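Sorbitol dehydrogenase (Gluconobacter oxydans, PDB 5ITG) probably oxidises D-sorbitol to L-sorbose with a nicotinamide cofactor, as an oxidoreductase of the mannitol dehydrogenase family. Local coordinates at residues F404-R416 with A438-F452. Numbering follows the deposited sequence.
Sequences FGIASYLEMLRGR and AKADDFESSLKLPAF
With CG opposite its carbonyl carbon (chi1 -68°) and an extended chi2, Leu410 sends both methyls down to the 438-452 segment, while Ile406, its CG2 anti to the backbone N, lays that methyl over one face of the Phe452 ring, a CH-pi contact. Leu410 CD2 meets the edge of the same ring, 3.7 Å from Phe452 CZ; CD1 touches Leu447 CD2 (4.0 Å), the two side chains crossing at about a right angle. The leucine fork suits this place: CD2 reaches Phe452 and Leu449 while CD1 reaches Leu447, both beside Ser446 OG; an alanine here would probably leave a gap between Phe452, Leu447 and Leu449 and let the phenyl ring shift. Tyr409 brings CD2 to 3.7 Å from Phe452 CZ and CE2 against Ala451 CB. Leu413 and Leu449 meet tip to tip, tightly, with CD2 and CD1 3.5 Å apart, and the small Ala438 lets Leu413 settle against its CB. A water donates to Leu410 O (2.7 Å) and Ala438 O and accepts from Ser446 OG, linking both carbonyls to the hydroxyl. Toward the solvent side, Arg414 bends at chi3 so that NH2 reaches Asp441 OD1 at 3.2 Å, a salt bridge whose hydrogen bond is weak and bent (123°). Glu411 instead turns to Arg471 and Arg475. Within the helical mannitol dehydrogenase C-terminal domain, helix 400-412 thus packs against the end of helix 432-439 and the irregular, partly 3-10 chain that follows.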
loop_
_atom_site.group_PDB
_atom_site.type_symbol
_atom_site.label_atom_id
_atom_site.label_comp_id
_atom_site.label_asym_id
_atom_site.label_seq_id
_atom_site.Cartn_x
_atom_site.Cartn_y
_atom_site.Cartn_z
ATOM N N PHE A 404 2.413 -27.678 4.470
ATOM C CA PHE A 404 1.416 -27.369 5.488
ATOM C C PHE A 404 0.611 -26.135 5.077
ATOM O O PHE A 404 -0.610 -26.084 5.250
ATOM C CB PHE A 404 2.085 -27.110 6.843
ATOM C CG PHE A 404 1.135 -26.597 7.889
ATOM C CD1 PHE A 404 0.223 -27.453 8.497
ATOM C CD2 PHE A 404 1.091 -25.240 8.197
ATOM C CE1 PHE A 404 -0.729 -26.966 9.396
ATOM C CE2 PHE A 404 0.146 -24.740 9.091
ATOM C CZ PHE A 404 -0.769 -25.608 9.690
ATOM N N GLY A 405 1.295 -25.130 4.542
ATOM C CA GLY A 405 0.589 -23.931 4.123
ATOM C C GLY A 405 -0.419 -24.259 3.038
ATOM O O GLY A 405 -1.564 -23.787 3.060
ATOM N N ILE A 406 0.007 -25.078 2.083
ATOM C CA ILE A 406 -0.848 -25.465 0.966
ATOM C C ILE A 406 -2.027 -26.310 1.440
ATOM O O ILE A 406 -3.176 -26.073 1.047
ATOM C CB ILE A 406 -0.031 -26.238 -0.098
ATOM C CG1 ILE A 406 0.979 -25.290 -0.749
ATOM C CG2 ILE A 406 -0.953 -26.816 -1.167
ATOM C CD1 ILE A 406 2.059 -26.014 -1.558
ATOM N N ALA A 407 -1.743 -27.280 2.301
ATOM C CA ALA A 407 -2.782 -28.157 2.833
ATOM C C ALA A 407 -3.809 -27.368 3.640
ATOM O O ALA A 407 -5.002 -27.682 3.613
ATOM C CB ALA A 407 -2.156 -29.248 3.702
ATOM N N SER A 408 -3.338 -26.350 4.358
ATOM C CA SER A 408 -4.203 -25.501 5.170
ATOM C C SER A 408 -5.114 -24.674 4.275
ATOM O O SER A 408 -6.307 -24.524 4.551
ATOM C CB SER A 408 -3.362 -24.566 6.052
ATOM O OG SER A 408 -2.762 -25.282 7.114
ATOM N N TYR A 409 -4.543 -24.129 3.208
ATOM C CA TYR A 409 -5.308 -23.347 2.253
ATOM C C TYR A 409 -6.417 -24.227 1.661
ATOM O O TYR A 409 -7.586 -23.829 1.623
ATOM C CB TYR A 409 -4.392 -22.835 1.131
ATOM C CG TYR A 409 -5.139 -22.182 -0.016
ATOM C CD1 TYR A 409 -5.842 -20.993 0.165
ATOM C CD2 TYR A 409 -5.160 -22.773 -1.278
ATOM C CE1 TYR A 409 -6.559 -20.406 -0.889
ATOM C CE2 TYR A 409 -5.868 -22.196 -2.336
ATOM C CZ TYR A 409 -6.565 -21.016 -2.134
ATOM O OH TYR A 409 -7.277 -20.454 -3.177
ATOM N N LEU A 410 -6.047 -25.422 1.210
ATOM C CA LEU A 410 -7.012 -26.341 0.611
ATOM C C LEU A 410 -8.115 -26.769 1.576
ATOM O O LEU A 410 -9.278 -26.881 1.186
ATOM C CB LEU A 410 -6.294 -27.572 0.048
ATOM C CG LEU A 410 -5.421 -27.224 -1.163
ATOM C CD1 LEU A 410 -4.721 -28.468 -1.694
ATOM C CD2 LEU A 410 -6.300 -26.586 -2.238
ATOM N N GLU A 411 -7.757 -27.011 2.831
ATOM C CA GLU A 411 -8.757 -27.395 3.816
ATOM C C GLU A 411 -9.629 -26.191 4.190
ATOM O O GLU A 411 -10.832 -26.335 4.414
ATOM C CB GLU A 411 -8.080 -27.995 5.048
ATOM C CG GLU A 411 -7.528 -29.396 4.795
ATOM C CD GLU A 411 -8.623 -30.385 4.404
ATOM O OE1 GLU A 411 -9.571 -30.559 5.199
ATOM O OE2 GLU A 411 -8.537 -30.990 3.308
HETATM N N MSE A 412 -9.029 -25.002 4.234
HETATM C CA MSE A 412 -9.768 -23.784 4.571
HETATM C C MSE A 412 -10.872 -23.556 3.536
HETATM O O MSE A 412 -11.979 -23.118 3.858
HETATM C CB MSE A 412 -8.814 -22.578 4.600
HETATM C CG MSE A 412 -9.470 -21.232 4.912
HETATM SE SE MSE A 412 -10.299 -20.359 3.371
HETATM C CE MSE A 412 -8.708 -20.085 2.265
ATOM N N LEU A 413 -10.563 -23.875 2.285
ATOM C CA LEU A 413 -11.512 -23.703 1.187
ATOM C C LEU A 413 -12.834 -24.459 1.380
ATOM O O LEU A 413 -13.867 -24.055 0.840
ATOM C CB LEU A 413 -10.852 -24.140 -0.127
ATOM C CG LEU A 413 -10.385 -23.099 -1.153
ATOM C CD1 LEU A 413 -9.889 -21.840 -0.482
ATOM C CD2 LEU A 413 -9.305 -23.726 -2.027
ATOM N N ARG A 414 -12.805 -25.543 2.150
ATOM C CA ARG A 414 -14.009 -26.341 2.376
ATOM C C ARG A 414 -15.116 -25.602 3.130
ATOM O O ARG A 414 -16.275 -26.026 3.113
ATOM C CB ARG A 414 -13.642 -27.654 3.070
ATOM C CG ARG A 414 -12.780 -28.553 2.181
ATOM C CD ARG A 414 -12.292 -29.815 2.880
ATOM N NE ARG A 414 -13.187 -30.954 2.683
ATOM C CZ ARG A 414 -14.179 -31.284 3.501
ATOM N NH1 ARG A 414 -14.413 -30.563 4.588
ATOM N NH2 ARG A 414 -14.941 -32.334 3.228
ATOM N N GLY A 415 -14.764 -24.505 3.795
ATOM C CA GLY A 415 -15.767 -23.706 4.474
ATOM C C GLY A 415 -16.231 -24.022 5.883
ATOM O O GLY A 415 -17.331 -23.615 6.272
ATOM N N ARG A 416 -15.426 -24.729 6.662
ATOM C CA ARG A 416 -15.827 -25.031 8.025
ATOM C C ARG A 416 -14.653 -25.031 8.993
ATOM O O ARG A 416 -13.603 -25.614 8.712
ATOM C CB ARG A 416 -16.571 -26.367 8.075
ATOM C CG ARG A 416 -15.835 -27.553 7.492
ATOM C CD ARG A 416 -16.796 -28.737 7.340
ATOM N NE ARG A 416 -16.139 -29.976 6.919
ATOM C CZ ARG A 416 -15.193 -30.602 7.618
ATOM N NH1 ARG A 416 -14.780 -30.107 8.780
ATOM N NH2 ARG A 416 -14.671 -31.734 7.162
ATOM N N ALA A 438 -12.282 -27.678 -5.089
ATOM C CA ALA A 438 -12.018 -27.170 -3.750
ATOM C C ALA A 438 -12.886 -27.827 -2.687
ATOM O O ALA A 438 -12.446 -28.016 -1.556
ATOM C CB ALA A 438 -12.228 -25.668 -3.720
ATOM N N LYS A 439 -14.117 -28.175 -3.051
ATOM C CA LYS A 439 -15.030 -28.792 -2.096
ATOM C C LYS A 439 -15.099 -30.312 -2.168
ATOM O O LYS A 439 -15.784 -30.940 -1.361
ATOM C CB LYS A 439 -16.432 -28.195 -2.252
ATOM C CG LYS A 439 -16.484 -26.704 -1.969
ATOM C CD LYS A 439 -17.906 -26.181 -1.949
ATOM C CE LYS A 439 -17.932 -24.694 -1.626
ATOM N NZ LYS A 439 -17.329 -24.401 -0.290
ATOM N N ALA A 440 -14.389 -30.907 -3.121
ATOM C CA ALA A 440 -14.382 -32.360 -3.250
ATOM C C ALA A 440 -14.053 -32.974 -1.889
ATOM O O ALA A 440 -13.382 -32.350 -1.067
ATOM C CB ALA A 440 -13.355 -32.790 -4.284
ATOM N N ASP A 441 -14.528 -34.191 -1.647
ATOM C CA ASP A 441 -14.267 -34.847 -0.372
ATOM C C ASP A 441 -12.946 -35.589 -0.352
ATOM O O ASP A 441 -12.476 -35.996 0.713
ATOM C CB ASP A 441 -15.399 -35.812 -0.015
ATOM C CG ASP A 441 -16.669 -35.090 0.373
ATOM O OD1 ASP A 441 -16.584 -34.147 1.192
ATOM O OD2 ASP A 441 -17.751 -35.467 -0.132
ATOM N N ASP A 442 -12.343 -35.776 -1.522
ATOM C CA ASP A 442 -11.063 -36.461 -1.579
ATOM C C ASP A 442 -9.990 -35.501 -1.091
ATOM O O ASP A 442 -10.300 -34.447 -0.529
ATOM C CB ASP A 442 -10.752 -36.930 -3.003
ATOM C CG ASP A 442 -10.642 -35.785 -3.984
ATOM O OD1 ASP A 442 -9.782 -34.901 -3.779
ATOM O OD2 ASP A 442 -11.415 -35.774 -4.967
ATOM N N PHE A 443 -8.732 -35.861 -1.307
ATOM C CA PHE A 443 -7.620 -35.030 -0.865
ATOM C C PHE A 443 -6.640 -34.743 -1.995
ATOM O O PHE A 443 -5.546 -34.239 -1.747
ATOM C CB PHE A 443 -6.876 -35.737 0.268
ATOM C CG PHE A 443 -7.724 -36.003 1.477
ATOM C CD1 PHE A 443 -8.047 -34.974 2.355
ATOM C CD2 PHE A 443 -8.196 -37.283 1.741
ATOM C CE1 PHE A 443 -8.829 -35.218 3.479
ATOM C CE2 PHE A 443 -8.977 -37.536 2.861
ATOM C CZ PHE A 443 -9.295 -36.501 3.734
ATOM N N GLU A 444 -7.032 -35.056 -3.228
ATOM C CA GLU A 444 -6.152 -34.857 -4.378
ATOM C C GLU A 444 -6.656 -33.868 -5.422
ATOM O O GLU A 444 -5.871 -33.129 -6.011
ATOM C CB GLU A 444 -5.906 -36.194 -5.072
ATOM C CG GLU A 444 -5.398 -37.286 -4.160
ATOM C CD GLU A 444 -5.395 -38.642 -4.835
ATOM O OE1 GLU A 444 -4.743 -38.779 -5.893
ATOM O OE2 GLU A 444 -6.048 -39.570 -4.308
ATOM N N SER A 445 -7.963 -33.866 -5.656
ATOM C CA SER A 445 -8.559 -32.996 -6.660
ATOM C C SER A 445 -8.159 -31.527 -6.627
ATOM O O SER A 445 -7.752 -30.984 -7.650
ATOM C CB SER A 445 -10.084 -33.095 -6.604
ATOM O OG SER A 445 -10.509 -34.409 -6.911
ATOM N N SER A 446 -8.269 -30.884 -5.467
ATOM C CA SER A 446 -7.945 -29.462 -5.378
ATOM C C SER A 446 -6.476 -29.098 -5.597
ATOM O O SER A 446 -6.128 -27.922 -5.617
ATOM C CB SER A 446 -8.463 -28.859 -4.056
ATOM O OG SER A 446 -8.013 -29.574 -2.925
ATOM N N LEU A 447 -5.617 -30.095 -5.778
ATOM C CA LEU A 447 -4.210 -29.814 -6.044
ATOM C C LEU A 447 -4.117 -29.198 -7.438
ATOM O O LEU A 447 -3.135 -28.540 -7.780
ATOM C CB LEU A 447 -3.376 -31.096 -5.980
ATOM C CG LEU A 447 -3.056 -31.642 -4.585
ATOM C CD1 LEU A 447 -2.354 -32.983 -4.698
ATOM C CD2 LEU A 447 -2.175 -30.652 -3.843
ATOM N N LYS A 448 -5.161 -29.403 -8.239
ATOM C CA LYS A 448 -5.200 -28.859 -9.592
ATOM C C LYS A 448 -5.659 -27.400 -9.653
ATOM O O LYS A 448 -5.662 -26.804 -10.730
ATOM C CB LYS A 448 -6.113 -29.718 -10.476
ATOM C CG LYS A 448 -5.737 -31.196 -10.489
ATOM C CD LYS A 448 -6.761 -32.031 -11.253
ATOM C CE LYS A 448 -8.127 -32.027 -10.569
ATOM N NZ LYS A 448 -9.130 -32.763 -11.385
ATOM N N LEU A 449 -6.047 -26.817 -8.516
ATOM C CA LEU A 449 -6.493 -25.419 -8.522
ATOM C C LEU A 449 -5.390 -24.535 -9.099
ATOM O O LEU A 449 -4.212 -24.851 -8.982
ATOM C CB LEU A 449 -6.855 -24.949 -7.110
ATOM C CG LEU A 449 -8.133 -25.542 -6.508
ATOM C CD1 LEU A 449 -8.248 -25.160 -5.033
ATOM C CD2 LEU A 449 -9.342 -25.048 -7.296
ATOM N N PRO A 450 -5.767 -23.414 -9.733
ATOM C CA PRO A 450 -4.823 -22.467 -10.343
ATOM C C PRO A 450 -3.829 -21.845 -9.363
ATOM O O PRO A 450 -2.779 -21.344 -9.767
ATOM C CB PRO A 450 -5.739 -21.406 -10.953
ATOM C CG PRO A 450 -7.020 -22.147 -11.213
ATOM C CD PRO A 450 -7.157 -22.986 -9.966
ATOM N N ALA A 451 -4.164 -21.876 -8.079
ATOM C CA ALA A 451 -3.314 -21.289 -7.046
ATOM C C ALA A 451 -1.871 -21.791 -7.064
ATOM O O ALA A 451 -0.949 -21.046 -6.722
ATOM C CB ALA A 451 -3.930 -21.549 -5.662
ATOM N N PHE A 452 -1.685 -23.041 -7.479
ATOM C CA PHE A 452 -0.372 -23.669 -7.485
ATOM C C PHE A 452 0.320 -23.768 -8.848
ATOM O O PHE A 452 1.339 -24.453 -8.983
ATOM C CB PHE A 452 -0.507 -25.058 -6.854
ATOM C CG PHE A 452 -1.437 -25.086 -5.665
ATOM C CD1 PHE A 452 -1.264 -24.191 -4.606
ATOM C CD2 PHE A 452 -2.513 -25.969 -5.624
ATOM C CE1 PHE A 452 -2.155 -24.173 -3.524
ATOM C CE2 PHE A 452 -3.411 -25.958 -4.546
ATOM C CZ PHE A 452 -3.233 -25.058 -3.497
HETATM O O HOH W 1 -9.594 -27.746 -1.367
#